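Local coordinates for protein CRISPR-associated endoribonuclease Cse3 (Thermus thermophilus, PDB 2Y8Y) that cleaves CRISPR transcripts as an endoribonuclease of the Cas6/Cse3/CasE family and retains the processed crRNA, at residues R45-W50 / L196-G201. Residues are numbered along the deposited sequence; the frame is centred on the assembly and turned at random.
Sequences RERLLW and LRRGVG. With nucleotides of chain B.
Arg47 and Arg198 meet from the two segments beside the RNA backbone, converging on one phosphate oxygen, OP1 of G16 of chain B. Arg47 NH1 donates to OP1 of G16 at 2.8 Å, whereas the bond from Arg198 NH1 to the same OP1, 3.1 Å long with an N-H...O angle of 134°, is weak. The shared anion lies between two like charges, whose NH1 atoms are 4.8 Å apart. OP2 of DG17 of chain B takes two further bonds, from Arg47 NH1 and NH2, and both phosphate oxygens sit in the plane of the guanidinium, at its edge. On another edge NE and NH2 grip the carbonyl of Leu48, NH2 in the carbonyl plane and NE well above it, which fixes the rotation of the group.

The two segments bring together the two halves of this ferredoxin-like protein: strand 49-52 is an outermost strand of a four-stranded antiparallel sheet, and helix 189-198, which lies in sequence between strands 173-186 and 211-214 of the second antiparallel sheet, gives way to Gly199, where phi turns positive (87°). With CG anti to the backbone N (chi1 171°), Arg47 lays that carbon 3.5 Å from Arg198 O, a buried carbonyl without a hydrogen-bond partner. Leu49 CD1 packs 3.7 Å from Gly199 CA, where the lack of a side chain admits the methyl. No direct hydrogen bond crosses between the segments; instead a water donates to Arg47 O at 2.8 Å and Arg197 O at 2.9 Å.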
loop_
_atom_site.group_PDB
_atom_site.type_symbol
_atom_site.label_atom_id
_atom_site.label_comp_id
_atom_site.label_asym_id
_atom_site.label_seq_id
_atom_site.Cartn_x
_atom_site.Cartn_y
_atom_site.Cartn_z
ATOM N N ARG A 45 -13.370 0.171 12.031
ATOM C CA ARG A 45 -12.153 -0.234 12.722
ATOM C C ARG A 45 -11.047 -0.651 11.766
ATOM O O ARG A 45 -9.984 -1.096 12.205
ATOM C CB ARG A 45 -12.427 -1.411 13.665
ATOM C CG ARG A 45 -13.479 -1.171 14.737
ATOM C CD ARG A 45 -13.569 -2.362 15.690
ATOM N NE ARG A 45 -14.359 -3.483 15.166
ATOM C CZ ARG A 45 -13.866 -4.666 14.802
ATOM N NH1 ARG A 45 -12.565 -4.918 14.889
ATOM N NH2 ARG A 45 -14.685 -5.612 14.361
ATOM N N GLU A 46 -11.284 -0.505 10.463
ATOM C CA GLU A 46 -10.388 -1.120 9.488
ATOM C C GLU A 46 -9.847 -0.137 8.425
ATOM O O GLU A 46 -10.513 0.834 8.032
ATOM C CB GLU A 46 -11.090 -2.324 8.851
ATOM C CG GLU A 46 -10.235 -3.194 7.926
ATOM C CD GLU A 46 -8.968 -3.705 8.593
ATOM O OE1 GLU A 46 -9.016 -4.777 9.245
ATOM O OE2 GLU A 46 -7.928 -3.046 8.435
ATOM N N ARG A 47 -8.618 -0.400 7.991
ATOM C CA ARG A 47 -8.026 0.250 6.829
ATOM C C ARG A 47 -7.358 -0.856 6.030
ATOM O O ARG A 47 -6.189 -1.175 6.239
ATOM C CB ARG A 47 -7.011 1.316 7.255
ATOM C CG ARG A 47 -6.172 1.921 6.098
ATOM C CD ARG A 47 -7.016 2.713 5.079
ATOM N NE ARG A 47 -7.510 1.886 3.985
ATOM C CZ ARG A 47 -8.319 2.325 3.032
ATOM N NH1 ARG A 47 -8.713 3.592 3.064
ATOM N NH2 ARG A 47 -8.726 1.517 2.064
ATOM N N LEU A 48 -8.115 -1.447 5.115
ATOM C CA LEU A 48 -7.592 -2.488 4.260
ATOM C C LEU A 48 -6.612 -1.858 3.261
ATOM O O LEU A 48 -6.962 -0.867 2.604
ATOM C CB LEU A 48 -8.763 -3.117 3.517
ATOM C CG LEU A 48 -8.426 -4.059 2.376
ATOM C CD1 LEU A 48 -7.746 -5.268 2.960
ATOM C CD2 LEU A 48 -9.703 -4.415 1.641
ATOM N N LEU A 49 -5.403 -2.416 3.165
ATOM C CA LEU A 49 -4.419 -2.007 2.155
ATOM C C LEU A 49 -3.857 -3.251 1.489
ATOM O O LEU A 49 -3.778 -4.315 2.105
ATOM C CB LEU A 49 -3.279 -1.221 2.799
ATOM C CG LEU A 49 -3.651 0.072 3.510
ATOM C CD1 LEU A 49 -2.470 0.612 4.309
ATOM C CD2 LEU A 49 -4.127 1.101 2.493
ATOM N N TRP A 50 -3.450 -3.137 0.234
ATOM C CA TRP A 50 -2.818 -4.256 -0.432
ATOM C C TRP A 50 -1.864 -3.789 -1.512
ATOM O O TRP A 50 -1.890 -2.631 -1.916
ATOM C CB TRP A 50 -3.856 -5.236 -0.995
ATOM C CG TRP A 50 -4.380 -4.938 -2.368
ATOM C CD1 TRP A 50 -3.845 -5.354 -3.559
ATOM C CD2 TRP A 50 -5.579 -4.238 -2.696
ATOM N NE1 TRP A 50 -4.617 -4.924 -4.601
ATOM C CE2 TRP A 50 -5.690 -4.238 -4.096
ATOM C CE3 TRP A 50 -6.557 -3.590 -1.942
ATOM C CZ2 TRP A 50 -6.748 -3.618 -4.766
ATOM C CZ3 TRP A 50 -7.608 -2.979 -2.608
ATOM C CH2 TRP A 50 -7.694 -3.000 -4.004
ATOM N N LEU A 196 2.054 3.940 8.887
ATOM C CA LEU A 196 1.988 2.547 8.434
ATOM C C LEU A 196 0.565 2.008 8.476
ATOM O O LEU A 196 0.148 1.276 7.595
ATOM C CB LEU A 196 2.902 1.648 9.269
ATOM C CG LEU A 196 4.399 1.906 9.224
ATOM C CD1 LEU A 196 5.089 0.886 10.108
ATOM C CD2 LEU A 196 4.932 1.766 7.798
ATOM N N ARG A 197 -0.176 2.348 9.526
ATOM C CA ARG A 197 -1.541 1.853 9.672
ATOM C C ARG A 197 -2.519 2.500 8.684
ATOM O O ARG A 197 -3.526 1.903 8.332
ATOM C CB ARG A 197 -2.034 2.072 11.109
ATOM C CG ARG A 197 -1.228 1.283 12.140
ATOM C CD ARG A 197 -1.601 1.657 13.583
ATOM N NE ARG A 197 -3.000 1.368 13.874
ATOM C CZ ARG A 197 -3.475 0.171 14.215
ATOM N NH1 ARG A 197 -2.662 -0.877 14.316
ATOM N NH2 ARG A 197 -4.766 0.032 14.443
ATOM N N ARG A 198 -2.255 3.742 8.287
ATOM C CA ARG A 198 -3.169 4.477 7.415
ATOM C C ARG A 198 -2.879 4.241 5.953
ATOM O O ARG A 198 -3.793 4.239 5.130
ATOM C CB ARG A 198 -3.062 5.979 7.687
ATOM C CG ARG A 198 -3.783 6.874 6.649
ATOM C CD ARG A 198 -5.302 6.601 6.556
ATOM N NE ARG A 198 -5.945 6.820 7.850
ATOM C CZ ARG A 198 -7.087 6.255 8.227
ATOM N NH1 ARG A 198 -7.734 5.435 7.410
ATOM N NH2 ARG A 198 -7.581 6.505 9.431
ATOM N N GLY A 199 -1.612 4.037 5.620
ATOM C CA GLY A 199 -1.216 4.041 4.222
ATOM C C GLY A 199 -0.887 5.449 3.765
ATOM O O GLY A 199 -1.105 6.424 4.492
ATOM N N VAL A 200 -0.354 5.544 2.555
ATOM C CA VAL A 200 0.169 6.807 2.025
ATOM C C VAL A 200 -0.393 7.150 0.641
ATOM O O VAL A 200 -0.031 6.534 -0.372
ATOM C CB VAL A 200 1.702 6.764 1.943
ATOM C CG1 VAL A 200 2.244 8.099 1.438
ATOM C CG2 VAL A 200 2.291 6.445 3.315
ATOM N N GLY A 201 -1.254 8.163 0.599
ATOM C CA GLY A 201 -1.734 8.701 -0.669
ATOM C C GLY A 201 -3.014 8.051 -1.173
ATOM O O GLY A 201 -3.527 7.100 -0.578
ATOM P P G B 16 -8.176 7.165 3.632
ATOM O OP1 G B 16 -7.875 5.920 4.379
ATOM O OP2 G B 16 -7.262 7.583 2.529
ATOM O "O5'" G B 16 -9.660 7.130 3.078
ATOM C "C5'" G B 16 -10.743 6.751 3.908
ATOM C "C4'" G B 16 -12.054 6.831 3.166
ATOM O "O4'" G B 16 -12.263 8.175 2.664
ATOM C "C3'" G B 16 -12.180 5.964 1.922
ATOM O "O3'" G B 16 -12.432 4.608 2.224
ATOM C "C2'" G B 16 -13.321 6.647 1.184
ATOM O "O2'" G B 16 -14.564 6.345 1.800
ATOM C "C1'" G B 16 -12.996 8.113 1.447
ATOM N N9 G B 16 -12.172 8.673 0.362
ATOM C C8 G B 16 -10.816 8.910 0.350
ATOM N N7 G B 16 -10.416 9.390 -0.799
ATOM C C5 G B 16 -11.565 9.452 -1.583
ATOM C C6 G B 16 -11.744 9.889 -2.920
ATOM O O6 G B 16 -10.901 10.329 -3.718
ATOM N N1 G B 16 -13.070 9.788 -3.317
ATOM C C2 G B 16 -14.097 9.335 -2.525
ATOM N N2 G B 16 -15.321 9.313 -3.088
ATOM N N3 G B 16 -13.939 8.922 -1.275
ATOM C C4 G B 16 -12.657 9.013 -0.873
ATOM P P DG B 17 -11.963 3.431 1.231
ATOM O OP1 DG B 17 -12.344 2.153 1.855
ATOM O OP2 DG B 17 -10.549 3.655 0.870
ATOM O "O5'" DG B 17 -12.809 3.678 -0.107
ATOM C "C5'" DG B 17 -14.219 3.593 -0.150
ATOM C "C4'" DG B 17 -14.784 4.088 -1.465
ATOM O "O4'" DG B 17 -14.328 5.432 -1.767
ATOM C "C3'" DG B 17 -14.534 3.300 -2.748
ATOM O "O3'" DG B 17 -15.397 2.184 -2.766
ATOM C "C2'" DG B 17 -14.900 4.341 -3.807
ATOM C "C1'" DG B 17 -14.426 5.643 -3.159
ATOM N N9 DG B 17 -13.186 6.210 -3.720
ATOM C C8 DG B 17 -11.938 6.270 -3.149
ATOM N N7 DG B 17 -11.060 6.871 -3.919
ATOM C C5 DG B 17 -11.782 7.220 -5.061
ATOM C C6 DG B 17 -11.378 7.879 -6.252
ATOM O O6 DG B 17 -10.268 8.317 -6.557
ATOM N N1 DG B 17 -12.434 8.035 -7.146
ATOM C C2 DG B 17 -13.718 7.599 -6.925
ATOM N N2 DG B 17 -14.603 7.835 -7.913
ATOM N N3 DG B 17 -14.110 6.982 -5.820
ATOM C C4 DG B 17 -13.093 6.823 -4.943
ATOM P P G B 15 -4.156 11.418 4.142
ATOM O OP1 G B 15 -3.414 10.365 4.882
ATOM O OP2 G B 15 -3.788 11.684 2.733
ATOM O "O5'" G B 15 -5.717 11.144 4.224
ATOM C "C5'" G B 15 -6.318 10.773 5.449
ATOM C "C4'" G B 15 -7.813 10.682 5.324
ATOM O "O4'" G B 15 -8.366 11.943 4.855
ATOM C "C3'" G B 15 -8.348 9.694 4.315
ATOM O "O3'" G B 15 -8.217 8.348 4.723
ATOM C "C2'" G B 15 -9.787 10.164 4.193
ATOM O "O2'" G B 15 -10.511 9.857 5.372
ATOM C "C1'" G B 15 -9.569 11.680 4.145
ATOM N N9 G B 15 -9.411 12.128 2.752
ATOM C C8 G B 15 -8.270 12.435 2.049
ATOM N N7 G B 15 -8.518 12.710 0.795
ATOM C C5 G B 15 -9.885 12.543 0.665
ATOM C C6 G B 15 -10.728 12.695 -0.462
ATOM O O6 G B 15 -10.419 13.021 -1.605
ATOM N N1 G B 15 -12.062 12.421 -0.154
ATOM C C2 G B 15 -12.520 12.035 1.080
ATOM N N2 G B 15 -13.843 11.811 1.182
ATOM N N3 G B 15 -11.751 11.901 2.142
ATOM C C4 G B 15 -10.448 12.164 1.855
HETATM O O HOH W 1 -3.640 -0.791 7.363
#